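Local coordinates for protein iron Super-Oxide Dismutase (Plasmodium knowlesi, PDB 2AWP) that probably converts superoxide radicals into hydrogen peroxide and molecular oxygen at an iron centre, protecting the cell from their toxicity, at residues Leu8-Asn13 with Phe76-Met81; Ala68-Asn73 with Ser121-Leu126. All coordinates share one frame; numbering follows the deposited sequence.

Interactions 1 and 2 draw on successive parts of helix 62-79 and show how one helix can serve two different environments. At its C-terminal end, in the partly buried interaction 1, the N-terminal loop is fastened by mixed chemistry: a salt bridge and a water bridge on the outer side, a leucine methyl on a buried indole within, and a phenol bonded to a main-chain carbonyl near the helix end. Interaction 2, nearer the middle of the helix, is buried and joins the alpha-hairpin domain to the central sheet of the C-terminal domain through tryptophans and two side-chain amides, without any charge. The two meet where Tyr77 packs on Trp123 and Phe76 on Trp125.

Interaction 1: residues Leu8-Asn13 with Phe76-Met81; sequences LKYALN and FYWDSM
In the alpha-hairpin domain of an iron superoxide dismutase, the loop ahead of the first long helix is fastened to the C-terminal end of helix 62-79 by Leu8, Lys9 and Tyr10, which meet Trp78, Asp79 and Met81. Leu8 sends methyl CD2 over a face of the Trp78 indole, 3.6 Å from the centroid of the five-membered ring, a CH-pi contact; Tyr77 CD2 lies over the opposite face. Tyr10 brings its hydroxyl to the edge of that indole, where OH donates to Trp78 O at 2.6 Å, and Tyr10 CE2 lies 3.3 Å from Met81 O. The Tyr10 side chain leaves the backbone flanked by both N and C (chi1 41°), which directs the phenol to the helix end. Trp78 O also accepts from Met81 N, the two donors coming from opposite faces of the carbonyl plane. Lys9 bends at its last torsion, its chain nearly perpendicular to the Asp79 side chain, giving a salt bridge with a weak hydrogen bond from NZ to OD2 at 3.1 Å. Asp79 OD1 accepts from a water at 2.8 Å, and that water accepts from Lys9 N. Trp78 packs edge-to-face on His27, a probable iron ligand, so the contact probably borders the metal site. Helix 21-43 flanks it, with Tyr28 against Leu8 and His32 bonded to Trp78 NE1; Phe187 of helix 185-196 packs against Asp79, and Ser80 OG bonds Thr156 N of strand 151-158.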
# COMPACT_ATOMS: atom_id res chain seq x y z
N LEU A 8 14.92 18.42 -0.42
CA LEU A 8 15.82 17.44 -1.03
C LEU A 8 17.23 18.03 -1.14
O LEU A 8 17.39 19.22 -1.41
CB LEU A 8 15.34 17.06 -2.44
CG LEU A 8 13.98 16.39 -2.67
CD1 LEU A 8 13.78 16.16 -4.13
CD2 LEU A 8 13.81 15.05 -1.94
N LYS A 9 18.23 17.17 -1.00
CA LYS A 9 19.62 17.61 -1.05
C LYS A 9 20.20 17.60 -2.46
O LYS A 9 21.42 17.71 -2.65
CB LYS A 9 20.44 16.73 -0.09
CG LYS A 9 20.02 16.98 1.38
CD LYS A 9 20.70 16.04 2.35
CE LYS A 9 20.59 16.60 3.77
NZ LYS A 9 19.19 16.55 4.23
N TYR A 10 19.32 17.44 -3.44
CA TYR A 10 19.66 17.26 -4.83
C TYR A 10 18.44 17.62 -5.69
O TYR A 10 17.30 17.77 -5.20
CB TYR A 10 20.10 15.80 -5.13
CG TYR A 10 19.26 14.72 -4.45
CD1 TYR A 10 17.96 14.42 -4.89
CD2 TYR A 10 19.75 14.04 -3.34
CE1 TYR A 10 17.17 13.45 -4.25
CE2 TYR A 10 18.98 13.07 -2.69
CZ TYR A 10 17.69 12.77 -3.16
OH TYR A 10 16.93 11.83 -2.55
N ALA A 11 18.70 17.75 -6.98
CA ALA A 11 17.68 18.10 -7.95
C ALA A 11 16.67 16.95 -8.16
O ALA A 11 16.96 15.77 -7.89
CB ALA A 11 18.33 18.50 -9.29
N LEU A 12 15.49 17.34 -8.63
CA LEU A 12 14.37 16.44 -8.82
C LEU A 12 14.69 15.34 -9.83
O LEU A 12 14.12 14.27 -9.76
CB LEU A 12 13.15 17.27 -9.30
CG LEU A 12 11.76 16.86 -8.88
CD1 LEU A 12 11.59 16.98 -7.38
CD2 LEU A 12 10.78 17.76 -9.60
N ASN A 13 15.61 15.63 -10.75
CA ASN A 13 16.03 14.65 -11.75
C ASN A 13 17.35 13.95 -11.36
O ASN A 13 17.90 13.23 -12.17
CB ASN A 13 16.20 15.32 -13.14
CG ASN A 13 17.36 16.28 -13.17
OD1 ASN A 13 17.95 16.56 -12.14
ND2 ASN A 13 17.65 16.84 -14.33
N PHE A 76 14.11 10.65 5.62
CA PHE A 76 15.15 9.64 5.79
C PHE A 76 15.40 8.86 4.49
O PHE A 76 16.53 8.52 4.17
CB PHE A 76 14.77 8.70 6.96
CG PHE A 76 15.96 7.97 7.58
CD1 PHE A 76 16.78 8.61 8.50
CD2 PHE A 76 16.24 6.65 7.23
CE1 PHE A 76 17.85 7.96 9.09
CE2 PHE A 76 17.31 5.99 7.81
CZ PHE A 76 18.13 6.64 8.74
N TYR A 77 14.33 8.58 3.74
CA TYR A 77 14.40 7.96 2.43
C TYR A 77 15.16 8.81 1.40
O TYR A 77 16.06 8.31 0.73
CB TYR A 77 12.98 7.65 1.96
CG TYR A 77 12.82 7.12 0.55
CD1 TYR A 77 13.33 5.87 0.18
CD2 TYR A 77 12.10 7.85 -0.41
CE1 TYR A 77 13.17 5.38 -1.12
CE2 TYR A 77 11.92 7.37 -1.72
CZ TYR A 77 12.44 6.12 -2.06
OH TYR A 77 12.26 5.61 -3.34
N TRP A 78 14.80 10.09 1.29
CA TRP A 78 15.47 11.00 0.35
C TRP A 78 16.97 11.13 0.68
O TRP A 78 17.80 11.07 -0.23
CB TRP A 78 14.79 12.39 0.34
CG TRP A 78 13.33 12.32 -0.11
CD1 TRP A 78 12.26 12.81 0.54
CD2 TRP A 78 12.83 11.67 -1.29
NE1 TRP A 78 11.10 12.52 -0.15
CE2 TRP A 78 11.43 11.82 -1.28
CE3 TRP A 78 13.43 10.98 -2.35
CZ2 TRP A 78 10.62 11.30 -2.30
CZ3 TRP A 78 12.63 10.48 -3.37
CH2 TRP A 78 11.24 10.63 -3.33
N ASP A 79 17.28 11.32 1.97
CA ASP A 79 18.65 11.43 2.48
C ASP A 79 19.46 10.14 2.36
O ASP A 79 20.71 10.18 2.31
CB ASP A 79 18.65 11.96 3.92
CG ASP A 79 18.05 13.34 4.02
OD1 ASP A 79 17.70 13.91 2.95
OD2 ASP A 79 17.92 13.83 5.16
N SER A 80 18.75 9.01 2.29
CA SER A 80 19.37 7.70 2.06
C SER A 80 19.83 7.47 0.62
O SER A 80 20.41 6.42 0.30
CB SER A 80 18.40 6.55 2.43
OG SER A 80 18.23 6.47 3.84
N MET A 81 19.55 8.44 -0.25
CA MET A 81 19.91 8.35 -1.67
C MET A 81 20.65 9.59 -2.11
O MET A 81 20.73 10.55 -1.37
CB MET A 81 18.64 8.22 -2.54
CG MET A 81 17.93 6.92 -2.32
SD MET A 81 16.49 6.76 -3.37
CE MET A 81 15.41 8.04 -2.71
O HOH W 1 17.68 14.46 0.24

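Interaction 2: residues Ala68-Asn73 with Ser121-Leu126; sequences AAQIWN and SGWGWL
With CG of both Gln70 and Asn73 anti to the carbonyl carbon (chi1 -71° and -67°) and the glutamine bent again at chi2, the two amides come together beside Trp123. This is the helix-on-sheet interface of the iron/manganese superoxide dismutase fold, where helix 62-79 of the alpha-hairpin domain packs on strand 122-129 of the C-terminal domain. Gln70 OE1 accepts two hydrogen bonds in its carbonyl plane: Trp123 NE1 donates at 3.0 Å onto a lone pair, its bond bent to 136°, and Asn73 ND2, three residues on and almost one turn along the helix, donates at 3.2 Å. The glutamine amide stands steeply against the indole; the two bonds to OE1, with Tyr35 OH hydrogen-bonded to Gln70 NE2, should fix the rotation of the amide. Phe119 of the second subunit packs on the same side chain. Asn73 meanwhile lays CB over a face of Trp123, 3.7 Å from the centroid of the six-membered ring, a CH-pi contact. Trp123 also packs edge-to-face with His74 and touches Asp158, both probable iron ligands, and Gln70 O is hydrogen-bonded to His74 ND1, which would place Gln70 and Trp123 in the second shell of the iron site. Trp72 CZ3 meets Trp125 CH2 at 4.0 Å. Asn73 OD1, which accepts from Asn144 ND2, lies at the edge of the Trp125 ring, 3.5 Å from its CH2.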
# COMPACT_ATOMS: atom_id res chain seq x y z
N ALA A 68 2.83 12.10 10.70
CA ALA A 68 4.16 12.39 11.31
C ALA A 68 5.24 11.37 10.90
O ALA A 68 6.33 11.74 10.49
CB ALA A 68 4.05 12.44 12.82
N ALA A 69 4.95 10.09 11.05
CA ALA A 69 5.95 9.05 10.74
C ALA A 69 6.26 9.03 9.24
O ALA A 69 7.41 8.93 8.84
CB ALA A 69 5.46 7.69 11.22
N GLN A 70 5.24 9.20 8.39
CA GLN A 70 5.52 9.31 6.97
C GLN A 70 6.41 10.50 6.60
O GLN A 70 7.28 10.38 5.73
CB GLN A 70 4.26 9.29 6.12
CG GLN A 70 3.57 7.93 6.06
CD GLN A 70 4.35 6.89 5.32
OE1 GLN A 70 5.27 6.29 5.87
NE2 GLN A 70 3.95 6.62 4.06
N ILE A 71 6.18 11.67 7.22
CA ILE A 71 7.08 12.80 6.93
C ILE A 71 8.52 12.39 7.25
O ILE A 71 9.43 12.63 6.47
CB ILE A 71 6.76 14.04 7.74
CG1 ILE A 71 5.36 14.59 7.38
CG2 ILE A 71 7.84 15.15 7.47
CD1 ILE A 71 4.75 15.37 8.54
N TRP A 72 8.73 11.81 8.44
CA TRP A 72 10.07 11.47 8.92
C TRP A 72 10.69 10.38 8.03
O TRP A 72 11.86 10.47 7.58
CB TRP A 72 10.01 11.04 10.39
CG TRP A 72 11.40 10.88 11.02
CD1 TRP A 72 12.07 11.80 11.78
CD2 TRP A 72 12.28 9.75 10.89
NE1 TRP A 72 13.33 11.32 12.12
CE2 TRP A 72 13.47 10.06 11.60
CE3 TRP A 72 12.18 8.50 10.24
CZ2 TRP A 72 14.56 9.15 11.68
CZ3 TRP A 72 13.25 7.60 10.33
CH2 TRP A 72 14.43 7.94 11.03
N ASN A 73 9.90 9.35 7.76
CA ASN A 73 10.37 8.21 6.92
C ASN A 73 10.79 8.70 5.54
O ASN A 73 11.74 8.20 4.96
CB ASN A 73 9.23 7.20 6.72
CG ASN A 73 8.80 6.49 7.99
OD1 ASN A 73 9.53 6.45 8.97
ND2 ASN A 73 7.61 5.90 7.95
N SER A 121 1.78 -1.90 1.76
CA SER A 121 2.57 -0.67 1.89
C SER A 121 3.60 -0.82 3.00
O SER A 121 3.26 -1.34 4.06
CB SER A 121 1.62 0.52 2.21
OG SER A 121 0.73 0.74 1.10
N GLY A 122 4.83 -0.34 2.80
CA GLY A 122 5.85 -0.49 3.86
C GLY A 122 7.25 -0.03 3.50
O GLY A 122 7.44 0.67 2.51
N TRP A 123 8.23 -0.47 4.27
CA TRP A 123 9.57 0.15 4.29
C TRP A 123 10.53 -0.93 4.68
O TRP A 123 10.20 -1.70 5.58
CB TRP A 123 9.67 1.25 5.38
CG TRP A 123 8.78 2.49 5.13
CD1 TRP A 123 7.49 2.68 5.56
CD2 TRP A 123 9.14 3.69 4.42
NE1 TRP A 123 7.02 3.91 5.15
CE2 TRP A 123 8.01 4.54 4.43
CE3 TRP A 123 10.31 4.13 3.79
CZ2 TRP A 123 8.02 5.78 3.84
CZ3 TRP A 123 10.30 5.38 3.17
CH2 TRP A 123 9.18 6.18 3.20
N GLY A 124 11.67 -1.00 4.00
CA GLY A 124 12.78 -1.86 4.45
C GLY A 124 13.82 -0.98 5.14
O GLY A 124 14.04 0.16 4.74
N TRP A 125 14.45 -1.50 6.19
CA TRP A 125 15.41 -0.71 6.95
C TRP A 125 16.74 -1.45 7.16
O TRP A 125 16.76 -2.67 7.33
CB TRP A 125 14.85 -0.35 8.34
CG TRP A 125 13.56 0.35 8.31
CD1 TRP A 125 12.32 -0.23 8.26
CD2 TRP A 125 13.35 1.76 8.31
NE1 TRP A 125 11.36 0.74 8.24
CE2 TRP A 125 11.96 1.97 8.28
CE3 TRP A 125 14.21 2.88 8.37
CZ2 TRP A 125 11.39 3.26 8.28
CZ3 TRP A 125 13.64 4.17 8.36
CH2 TRP A 125 12.24 4.34 8.33
N LEU A 126 17.85 -0.70 7.12
CA LEU A 126 19.06 -1.14 7.76
C LEU A 126 19.07 -0.41 9.08
O LEU A 126 18.88 0.82 9.11
CB LEU A 126 20.31 -0.79 6.94
CG LEU A 126 21.64 -1.14 7.63
CD1 LEU A 126 21.78 -2.64 7.84
CD2 LEU A 126 22.80 -0.55 6.80